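Local coordinates for collagen adhesin (Staphylococcus aureus, PDB 2F68), which binds collagen as a cell-surface adhesin of the bacterium, probably by closing its extracellular domains around the collagen in a "collagen hug", at residues Y153-M159 with F291-N297; I184-I190 with N238-I244. All blocks are in the same frame, centred on the assembly; numbering follows the deposited sequence.

Interaction 1: Y153-M159 with F291-N297; sequences YYKTGDM and FNHTVHN
Tyr153 and Phe291 meet at the first residues of two segments, 153-159 and 291-297, whose end-to-end directions lie 4° apart. The tyrosine turns its CD2-CE2 edge toward the phenylalanine face in an offset edge-to-face stack, planes at 81°, with CD2 3.5 Å from CD1 of Phe291. The backbone O of Tyr153 also sits over that ring, 3.3 Å from Phe291 CE2 and displaced toward its rim. Tyr153 OH reaches past the stack to Ser274, whose hydroxyl also bonds Phe291 O.

Further along, the His293 imidazole lies flat against the opposing backbone. With CG swung opposite its own N (chi1 -163°), the ring receives Thr156 CA over its centre, a CH-pi contact of 3.7 Å to the centroid. Gly157 N lies above the same face, nearer the rim, and His293 CE1 comes 3.2 Å from Gly157 O. The glycine adds no side chain beside Val295, whose CG2 packs 3.5 Å from Gly157 O.

Lys155 bends at chi3 and chi4, which folds its chain over Phe291 O, with CE 3.3 Å away, and brings NZ to Asn272 O, its hydrogen-bonding partner. At the far end Met159 CE touches Asn297 OD1 at 3.5 Å, while Asn297 ND2 bonds Gln267 O.

Each strand takes its backbone bonds on its other flank, 154-156 from 166-173 and 289-296 from 269-278. The seam between the edges of the two antiparallel sheets is thus closed by side chains lying on each other and on the opposing backbone, an arrangement characteristic of the beta-sandwich of the collagen-binding domain.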
ATOM      1  N   TYR A 153      12.216 -10.801  16.622  1.00 21.56           N
ATOM      2  CA  TYR A 153      11.041  -9.952  16.477  1.00 19.81           C
ATOM      3  C   TYR A 153      11.338  -8.694  15.666  1.00 20.64           C
ATOM      4  O   TYR A 153      12.290  -7.964  15.953  1.00 18.58           O
ATOM      5  CB  TYR A 153      10.461  -9.587  17.850  1.00 20.52           C
ATOM      6  CG  TYR A 153       9.366  -8.541  17.806  1.00 20.05           C
ATOM      7  CD1 TYR A 153       8.089  -8.855  17.341  1.00 19.38           C
ATOM      8  CD2 TYR A 153       9.607  -7.236  18.235  1.00 17.82           C
ATOM      9  CE1 TYR A 153       7.082  -7.897  17.298  1.00 18.73           C
ATOM     10  CE2 TYR A 153       8.606  -6.268  18.197  1.00 18.68           C
ATOM     11  CZ  TYR A 153       7.347  -6.607  17.727  1.00 19.27           C
ATOM     12  OH  TYR A 153       6.353  -5.657  17.687  1.00 18.95           O
ATOM     13  N   TYR A 154      10.513  -8.461  14.648  1.00 20.69           N
ATOM     14  CA  TYR A 154      10.547  -7.225  13.872  1.00 21.24           C
ATOM     15  C   TYR A 154       9.130  -6.823  13.472  1.00 21.10           C
ATOM     16  O   TYR A 154       8.243  -7.675  13.356  1.00 21.89           O
ATOM     17  CB  TYR A 154      11.450  -7.367  12.637  1.00 23.11           C
ATOM     18  CG  TYR A 154      10.860  -8.174  11.498  1.00 24.46           C
ATOM     19  CD1 TYR A 154      10.963  -9.564  11.475  1.00 25.10           C
ATOM     20  CD2 TYR A 154      10.211  -7.544  10.434  1.00 24.62           C
ATOM     21  CE1 TYR A 154      10.426 -10.308  10.428  1.00 25.61           C
ATOM     22  CE2 TYR A 154       9.671  -8.278   9.383  1.00 25.85           C
ATOM     23  CZ  TYR A 154       9.782  -9.659   9.387  1.00 25.79           C
ATOM     24  OH  TYR A 154       9.250 -10.390   8.349  1.00 25.40           O
ATOM     25  N   LYS A 155       8.925  -5.526  13.263  1.00 20.04           N
ATOM     26  CA  LYS A 155       7.611  -5.001  12.914  1.00 21.41           C
ATOM     27  C   LYS A 155       7.638  -4.300  11.557  1.00 20.03           C
ATOM     28  O   LYS A 155       8.527  -3.490  11.282  1.00 20.16           O
ATOM     29  CB  LYS A 155       7.116  -4.053  14.008  1.00 22.82           C
ATOM     30  CG  LYS A 155       5.622  -3.766  13.961  1.00 29.86           C
ATOM     31  CD  LYS A 155       5.174  -2.903  15.135  1.00 34.97           C
ATOM     32  CE  LYS A 155       5.785  -1.505  15.099  1.00 32.18           C
ATOM     33  NZ  LYS A 155       5.593  -0.819  13.791  1.00 29.94           N
ATOM     34  N   THR A 156       6.656  -4.623  10.718  1.00 19.70           N
ATOM     35  CA  THR A 156       6.558  -4.065   9.368  1.00 20.06           C
ATOM     36  C   THR A 156       5.106  -3.759   8.984  1.00 20.21           C
ATOM     37  O   THR A 156       4.172  -4.189   9.663  1.00 20.50           O
ATOM     38  CB  THR A 156       7.216  -4.998   8.311  1.00 19.40           C
ATOM     39  OG1 THR A 156       7.185  -4.369   7.023  1.00 20.55           O
ATOM     40  CG2 THR A 156       6.503  -6.350   8.236  1.00 21.63           C
ATOM     41  N   GLY A 157       4.930  -3.013   7.895  1.00 20.74           N
ATOM     42  CA  GLY A 157       3.602  -2.658   7.400  1.00 20.58           C
ATOM     43  C   GLY A 157       3.614  -2.087   5.995  1.00 22.13           C
ATOM     44  O   GLY A 157       4.651  -1.631   5.508  1.00 19.67           O
ATOM     45  N   ASP A 158       2.451  -2.112   5.346  1.00 22.08           N
ATOM     46  CA  ASP A 158       2.297  -1.583   3.989  1.00 25.21           C
ATOM     47  C   ASP A 158       0.866  -1.117   3.709  1.00 26.53           C
ATOM     48  O   ASP A 158      -0.040  -1.340   4.516  1.00 24.48           O
ATOM     49  CB  ASP A 158       2.743  -2.620   2.946  1.00 25.88           C
ATOM     50  CG  ASP A 158       1.927  -3.902   3.001  1.00 27.15           C
ATOM     51  OD1 ASP A 158       0.800  -3.921   2.460  1.00 29.33           O
ATOM     52  OD2 ASP A 158       2.423  -4.898   3.569  1.00 34.47           O
ATOM     53  N   MET A 159       0.679  -0.465   2.564  1.00 27.39           N
ATOM     54  CA  MET A 159      -0.641  -0.031   2.119  1.00 29.51           C
ATOM     55  C   MET A 159      -1.028  -0.772   0.842  1.00 28.11           C
ATOM     56  O   MET A 159      -0.257  -0.811  -0.120  1.00 27.31           O
ATOM     57  CB  MET A 159      -0.660   1.484   1.892  1.00 30.07           C
ATOM     58  CG  MET A 159      -2.056   2.098   1.855  1.00 31.54           C
ATOM     59  SD  MET A 159      -2.052   3.882   1.578  1.00 38.83           S
ATOM     60  CE  MET A 159      -1.377   4.484   3.126  1.00 23.47           C
ATOM     61  N   PHE A 291      11.311  -1.496  18.181  1.00 23.44           N
ATOM     62  CA  PHE A 291      11.145  -2.059  16.844  1.00 21.92           C
ATOM     63  C   PHE A 291      10.017  -1.322  16.125  1.00 21.57           C
ATOM     64  O   PHE A 291       8.868  -1.767  16.122  1.00 21.53           O
ATOM     65  CB  PHE A 291      10.864  -3.565  16.916  1.00 22.28           C
ATOM     66  CG  PHE A 291      12.001  -4.372  17.482  1.00 22.06           C
ATOM     67  CD1 PHE A 291      12.022  -4.717  18.830  1.00 22.00           C
ATOM     68  CD2 PHE A 291      13.050  -4.787  16.668  1.00 23.81           C
ATOM     69  CE1 PHE A 291      13.071  -5.464  19.360  1.00 25.93           C
ATOM     70  CE2 PHE A 291      14.106  -5.533  17.188  1.00 24.65           C
ATOM     71  CZ  PHE A 291      14.115  -5.872  18.536  1.00 24.88           C
ATOM     72  N   ASN A 292      10.362  -0.187  15.522  1.00 21.11           N
ATOM     73  CA  ASN A 292       9.377   0.715  14.923  1.00 21.87           C
ATOM     74  C   ASN A 292       9.322   0.612  13.400  1.00 23.28           C
ATOM     75  O   ASN A 292      10.295   0.202  12.762  1.00 22.83           O
ATOM     76  CB  ASN A 292       9.660   2.168  15.335  1.00 21.24           C
ATOM     77  CG  ASN A 292      10.021   2.312  16.810  1.00 22.55           C
ATOM     78  OD1 ASN A 292      10.976   3.008  17.155  1.00 25.76           O
ATOM     79  ND2 ASN A 292       9.261   1.655  17.682  1.00 18.79           N
ATOM     80  N   HIS A 293       8.180   0.988  12.827  1.00 23.20           N
ATOM     81  CA  HIS A 293       8.005   1.007  11.376  1.00 23.90           C
ATOM     82  C   HIS A 293       7.138   2.180  10.925  1.00 24.09           C
ATOM     83  O   HIS A 293       6.179   2.554  11.606  1.00 23.50           O
ATOM     84  CB  HIS A 293       7.408  -0.312  10.881  1.00 23.33           C
ATOM     85  CG  HIS A 293       7.580  -0.536   9.411  1.00 24.70           C
ATOM     86  ND1 HIS A 293       6.605  -0.217   8.490  1.00 25.93           N
ATOM     87  CD2 HIS A 293       8.618  -1.039   8.702  1.00 22.78           C
ATOM     88  CE1 HIS A 293       7.034  -0.518   7.277  1.00 24.83           C
ATOM     89  NE2 HIS A 293       8.252  -1.019   7.378  1.00 26.94           N
ATOM     90  N   THR A 294       7.484   2.748   9.773  1.00 23.57           N
ATOM     91  CA  THR A 294       6.774   3.897   9.218  1.00 24.23           C
ATOM     92  C   THR A 294       6.312   3.609   7.788  1.00 24.13           C
ATOM     93  O   THR A 294       7.107   3.194   6.940  1.00 22.89           O
ATOM     94  CB  THR A 294       7.656   5.170   9.239  1.00 24.62           C
ATOM     95  OG1 THR A 294       8.267   5.312  10.528  1.00 24.87           O
ATOM     96  CG2 THR A 294       6.829   6.413   8.937  1.00 25.01           C
ATOM     97  N   VAL A 295       5.023   3.828   7.536  1.00 23.76           N
ATOM     98  CA  VAL A 295       4.439   3.631   6.208  1.00 24.14           C
ATOM     99  C   VAL A 295       4.087   4.981   5.586  1.00 24.48           C
ATOM    100  O   VAL A 295       3.337   5.769   6.168  1.00 24.21           O
ATOM    101  CB  VAL A 295       3.188   2.711   6.256  1.00 24.00           C
ATOM    102  CG1 VAL A 295       2.583   2.538   4.865  1.00 23.75           C
ATOM    103  CG2 VAL A 295       3.543   1.356   6.846  1.00 21.53           C
ATOM    104  N   HIS A 296       4.640   5.238   4.402  1.00 24.77           N
ATOM    105  CA  HIS A 296       4.405   6.487   3.683  1.00 27.13           C
ATOM    106  C   HIS A 296       3.069   6.470   2.947  1.00 26.89           C
ATOM    107  O   HIS A 296       2.690   5.457   2.351  1.00 26.87           O
ATOM    108  CB  HIS A 296       5.545   6.765   2.700  1.00 27.92           C
ATOM    109  CG  HIS A 296       6.882   6.931   3.354  1.00 30.14           C
ATOM    110  ND1 HIS A 296       7.780   5.896   3.486  1.00 36.67           N
ATOM    111  CD2 HIS A 296       7.469   8.014   3.916  1.00 34.52           C
ATOM    112  CE1 HIS A 296       8.866   6.332   4.100  1.00 33.88           C
ATOM    113  NE2 HIS A 296       8.703   7.614   4.372  1.00 35.40           N
ATOM    114  N   ASN A 297       2.365   7.597   2.997  1.00 26.72           N
ATOM    115  CA  ASN A 297       1.079   7.751   2.321  1.00 27.53           C
ATOM    116  C   ASN A 297       1.252   7.931   0.815  1.00 27.85           C
ATOM    117  O   ASN A 297       2.269   8.455   0.357  1.00 27.14           O
ATOM    118  CB  ASN A 297       0.305   8.933   2.913  1.00 27.56           C
ATOM    119  CG  ASN A 297      -1.191   8.865   2.632  1.00 30.46           C
ATOM    120  OD1 ASN A 297      -1.701   7.869   2.114  1.00 32.04           O
ATOM    121  ND2 ASN A 297      -1.902   9.931   2.982  1.00 31.10           N
TER

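Interaction 2: I184-I190 with N238-I244; sequences ITIKDQI and NTIDVTI
Strands 184-190 and 239-244 run antiparallel at 171°, their axes 4.7 Å apart, as neighbours in one sheet of the collagen-binding domain's beta-sandwich. The pairs Ile184-Ile244, Ile186-Val242 and Asp188-Ile240 are hydrogen-bonded; the bond from Ile186 N to Val242 O is nearly straight (175°). Ile240 N instead approaches Asp188 O from above the carbonyl plane, at 3.0 Å.

Inward, Ile184, Ile186, Ile240, Val242 and Ile244 form an apolar face, Ile184 and Ile186 packing on strand 166-173, Ile240 and Val242 on strand 252-262. Ile186 and Val242 meet at their branch points, CB to CB 4.1 Å. Asp188 is the buried polar member of this face, its OD1 bonded by Asn272 ND2.

On the other face, Lys187 crosses Asp241 with its methylenes, CG 3.4 Å from Asp241 OD1. Its chain then extends away, leaving NZ 6.0 Å from that oxygen, too far for a salt bridge. At the start of strand 239-244, Asn238 and Thr239 both face Asp234 in a G1 beta bulge. A bend at chi2 (87°) folds back Gln189, whose NE2 bonds Gln275 OE1 and, at 2.8 Å, a water that donates to both Asp188 O and Asp241 OD1.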
ATOM      1  N   ILE A 184       7.352 -13.774  26.554  1.00 21.69           N
ATOM      2  CA  ILE A 184       7.480 -12.746  25.522  1.00 21.56           C
ATOM      3  C   ILE A 184       6.460 -11.631  25.755  1.00 21.56           C
ATOM      4  O   ILE A 184       5.256 -11.886  25.840  1.00 21.31           O
ATOM      5  CB  ILE A 184       7.314 -13.328  24.092  1.00 21.25           C
ATOM      6  CG1 ILE A 184       8.179 -14.584  23.911  1.00 18.41           C
ATOM      7  CG2 ILE A 184       7.662 -12.273  23.040  1.00 23.42           C
ATOM      8  CD1 ILE A 184       7.764 -15.474  22.750  1.00 20.81           C
ATOM      9  N   THR A 185       6.956 -10.401  25.860  1.00 22.65           N
ATOM     10  CA  THR A 185       6.107  -9.235  26.094  1.00 23.23           C
ATOM     11  C   THR A 185       6.310  -8.182  25.006  1.00 22.15           C
ATOM     12  O   THR A 185       7.423  -7.691  24.802  1.00 22.24           O
ATOM     13  CB  THR A 185       6.363  -8.613  27.490  1.00 24.07           C
ATOM     14  OG1 THR A 185       6.372  -9.645  28.485  1.00 25.50           O
ATOM     15  CG2 THR A 185       5.286  -7.591  27.837  1.00 24.03           C
ATOM     16  N   ILE A 186       5.226  -7.852  24.308  1.00 22.22           N
ATOM     17  CA  ILE A 186       5.248  -6.843  23.251  1.00 21.70           C
ATOM     18  C   ILE A 186       4.284  -5.707  23.594  1.00 21.98           C
ATOM     19  O   ILE A 186       3.090  -5.938  23.799  1.00 22.96           O
ATOM     20  CB  ILE A 186       4.879  -7.442  21.857  1.00 21.03           C
ATOM     21  CG1 ILE A 186       5.647  -8.747  21.572  1.00 23.15           C
ATOM     22  CG2 ILE A 186       5.072  -6.405  20.743  1.00 21.94           C
ATOM     23  CD1 ILE A 186       7.168  -8.612  21.464  1.00 22.04           C
ATOM     24  N   LYS A 187       4.811  -4.487  23.663  1.00 20.46           N
ATOM     25  CA  LYS A 187       3.998  -3.304  23.943  1.00 21.42           C
ATOM     26  C   LYS A 187       3.937  -2.382  22.727  1.00 20.81           C
ATOM     27  O   LYS A 187       4.857  -1.597  22.481  1.00 21.90           O
ATOM     28  CB  LYS A 187       4.523  -2.554  25.173  1.00 21.53           C
ATOM     29  CG  LYS A 187       4.287  -3.274  26.493  1.00 22.87           C
ATOM     30  CD  LYS A 187       4.704  -2.413  27.675  1.00 24.25           C
ATOM     31  CE  LYS A 187       4.494  -3.143  28.991  1.00 25.66           C
ATOM     32  NZ  LYS A 187       4.909  -2.315  30.157  1.00 27.60           N
ATOM     33  N   ASP A 188       2.845  -2.488  21.973  1.00 20.79           N
ATOM     34  CA  ASP A 188       2.665  -1.732  20.735  1.00 20.86           C
ATOM     35  C   ASP A 188       1.869  -0.447  20.964  1.00 20.12           C
ATOM     36  O   ASP A 188       0.903  -0.431  21.729  1.00 19.84           O
ATOM     37  CB  ASP A 188       1.982  -2.605  19.677  1.00 21.27           C
ATOM     38  CG  ASP A 188       1.982  -1.970  18.297  1.00 24.34           C
ATOM     39  OD1 ASP A 188       1.167  -1.054  18.055  1.00 18.82           O
ATOM     40  OD2 ASP A 188       2.786  -2.403  17.446  1.00 25.87           O
ATOM     41  N   GLN A 189       2.294   0.623  20.296  1.00 20.43           N
ATOM     42  CA  GLN A 189       1.608   1.914  20.343  1.00 21.05           C
ATOM     43  C   GLN A 189       1.407   2.448  18.927  1.00 20.62           C
ATOM     44  O   GLN A 189       2.375   2.659  18.191  1.00 21.05           O
ATOM     45  CB  GLN A 189       2.396   2.936  21.175  1.00 21.63           C
ATOM     46  CG  GLN A 189       2.681   2.530  22.620  1.00 21.31           C
ATOM     47  CD  GLN A 189       3.960   1.723  22.773  1.00 18.60           C
ATOM     48  OE1 GLN A 189       4.937   1.933  22.051  1.00 20.23           O
ATOM     49  NE2 GLN A 189       3.962   0.797  23.725  1.00 18.61           N
ATOM     50  N   ILE A 190       0.148   2.658  18.551  1.00 21.84           N
ATOM     51  CA  ILE A 190      -0.189   3.194  17.234  1.00 22.38           C
ATOM     52  C   ILE A 190      -0.321   4.715  17.321  1.00 24.07           C
ATOM     53  O   ILE A 190      -1.113   5.233  18.111  1.00 24.73           O
ATOM     54  CB  ILE A 190      -1.486   2.561  16.661  1.00 22.01           C
ATOM     55  CG1 ILE A 190      -1.455   1.035  16.814  1.00 21.82           C
ATOM     56  CG2 ILE A 190      -1.672   2.951  15.197  1.00 21.19           C
ATOM     57  CD1 ILE A 190      -2.823   0.376  16.817  1.00 22.73           C
ATOM     58  N   ASN A 238      -5.239   3.467  21.251  1.00 25.55           N
ATOM     59  CA  ASN A 238      -4.577   2.784  20.130  1.00 25.84           C
ATOM     60  C   ASN A 238      -3.304   2.033  20.538  1.00 24.26           C
ATOM     61  O   ASN A 238      -2.241   2.207  19.937  1.00 24.62           O
ATOM     62  CB  ASN A 238      -4.304   3.756  18.969  1.00 26.02           C
ATOM     63  CG  ASN A 238      -5.569   4.156  18.230  1.00 30.61           C
ATOM     64  OD1 ASN A 238      -6.313   3.307  17.738  1.00 31.63           O
ATOM     65  ND2 ASN A 238      -5.810   5.459  18.139  1.00 33.79           N
ATOM     66  N   THR A 239      -3.429   1.199  21.568  1.00 23.26           N
ATOM     67  CA  THR A 239      -2.307   0.410  22.077  1.00 22.74           C
ATOM     68  C   THR A 239      -2.650  -1.075  22.169  1.00 22.30           C
ATOM     69  O   THR A 239      -3.734  -1.445  22.625  1.00 21.74           O
ATOM     70  CB  THR A 239      -1.829   0.904  23.464  1.00 24.05           C
ATOM     71  OG1 THR A 239      -2.953   1.033  24.345  1.00 23.47           O
ATOM     72  CG2 THR A 239      -1.119   2.249  23.351  1.00 25.18           C
ATOM     73  N   ILE A 240      -1.715  -1.914  21.727  1.00 21.39           N
ATOM     74  CA  ILE A 240      -1.872  -3.367  21.791  1.00 21.82           C
ATOM     75  C   ILE A 240      -0.745  -3.980  22.624  1.00 21.65           C
ATOM     76  O   ILE A 240       0.431  -3.880  22.268  1.00 20.69           O
ATOM     77  CB  ILE A 240      -1.907  -4.012  20.377  1.00 21.33           C
ATOM     78  CG1 ILE A 240      -3.031  -3.404  19.529  1.00 20.59           C
ATOM     79  CG2 ILE A 240      -2.071  -5.532  20.480  1.00 21.87           C
ATOM     80  CD1 ILE A 240      -2.868  -3.602  18.032  1.00 23.34           C
ATOM     81  N   ASP A 241      -1.116  -4.605  23.740  1.00 22.68           N
ATOM     82  CA  ASP A 241      -0.152  -5.258  24.623  1.00 22.79           C
ATOM     83  C   ASP A 241      -0.273  -6.776  24.530  1.00 23.73           C
ATOM     84  O   ASP A 241      -1.308  -7.350  24.876  1.00 23.50           O
ATOM     85  CB  ASP A 241      -0.333  -4.786  26.070  1.00 23.71           C
ATOM     86  CG  ASP A 241      -0.025  -3.306  26.250  1.00 26.01           C
ATOM     87  OD1 ASP A 241       0.985  -2.825  25.691  1.00 25.60           O
ATOM     88  OD2 ASP A 241      -0.792  -2.626  26.962  1.00 30.35           O
ATOM     89  N   VAL A 242       0.794  -7.416  24.056  1.00 23.17           N
ATOM     90  CA  VAL A 242       0.808  -8.862  23.844  1.00 23.52           C
ATOM     91  C   VAL A 242       1.716  -9.554  24.860  1.00 23.38           C
ATOM     92  O   VAL A 242       2.890  -9.203  24.999  1.00 23.81           O
ATOM     93  CB  VAL A 242       1.254  -9.230  22.401  1.00 22.74           C
ATOM     94  CG1 VAL A 242       1.073 -10.722  22.139  1.00 23.73           C
ATOM     95  CG2 VAL A 242       0.481  -8.415  21.368  1.00 21.40           C
ATOM     96  N   THR A 243       1.155 -10.530  25.570  1.00 23.72           N
ATOM     97  CA  THR A 243       1.908 -11.341  26.522  1.00 23.10           C
ATOM     98  C   THR A 243       1.775 -12.815  26.150  1.00 23.85           C
ATOM     99  O   THR A 243       0.665 -13.341  26.057  1.00 23.50           O
ATOM    100  CB  THR A 243       1.424 -11.114  27.975  1.00 22.96           C
ATOM    101  OG1 THR A 243       1.375  -9.710  28.254  1.00 24.82           O
ATOM    102  CG2 THR A 243       2.354 -11.796  28.973  1.00 25.32           C
ATOM    103  N   ILE A 244       2.911 -13.467  25.917  1.00 23.79           N
ATOM    104  CA  ILE A 244       2.940 -14.888  25.570  1.00 24.07           C
ATOM    105  C   ILE A 244       3.835 -15.647  26.555  1.00 24.76           C
ATOM    106  O   ILE A 244       5.013 -15.311  26.701  1.00 25.46           O
ATOM    107  CB  ILE A 244       3.433 -15.123  24.112  1.00 23.68           C
ATOM    108  CG1 ILE A 244       2.621 -14.284  23.117  1.00 24.06           C
ATOM    109  CG2 ILE A 244       3.359 -16.610  23.750  1.00 24.97           C
ATOM    110  CD1 ILE A 244       3.309 -14.056  21.778  1.00 26.89           C
TER
HETATM  111  O   HOH W   1       1.473  -0.152  24.658  1.00 22.19           O
HETATM  112  O   HOH W   2      -2.968   7.362  18.232  1.00 30.67           O

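The two contacts belong to one domain, their centres about 15 Å apart, and strand 269-278 joins them: it pairs with 184-190 on one side and with 289-296 on the other. Interaction 1 closes the border between the two sheets, whereas interaction 2 zips neighbouring strands within one of them. They touch where Lys155 CD packs 3.4 Å from Asp188 OD2 and where Tyr153 OH lies 3.4 Å from Ile186 CG2. Asn272 links them further, its carbonyl oxygen taking Lys155 NZ and its side-chain amide Asp188 OD1. Along the chain, both strands of interaction 2 lie between segments 153-159 and 291-297, which interaction 1 brings together.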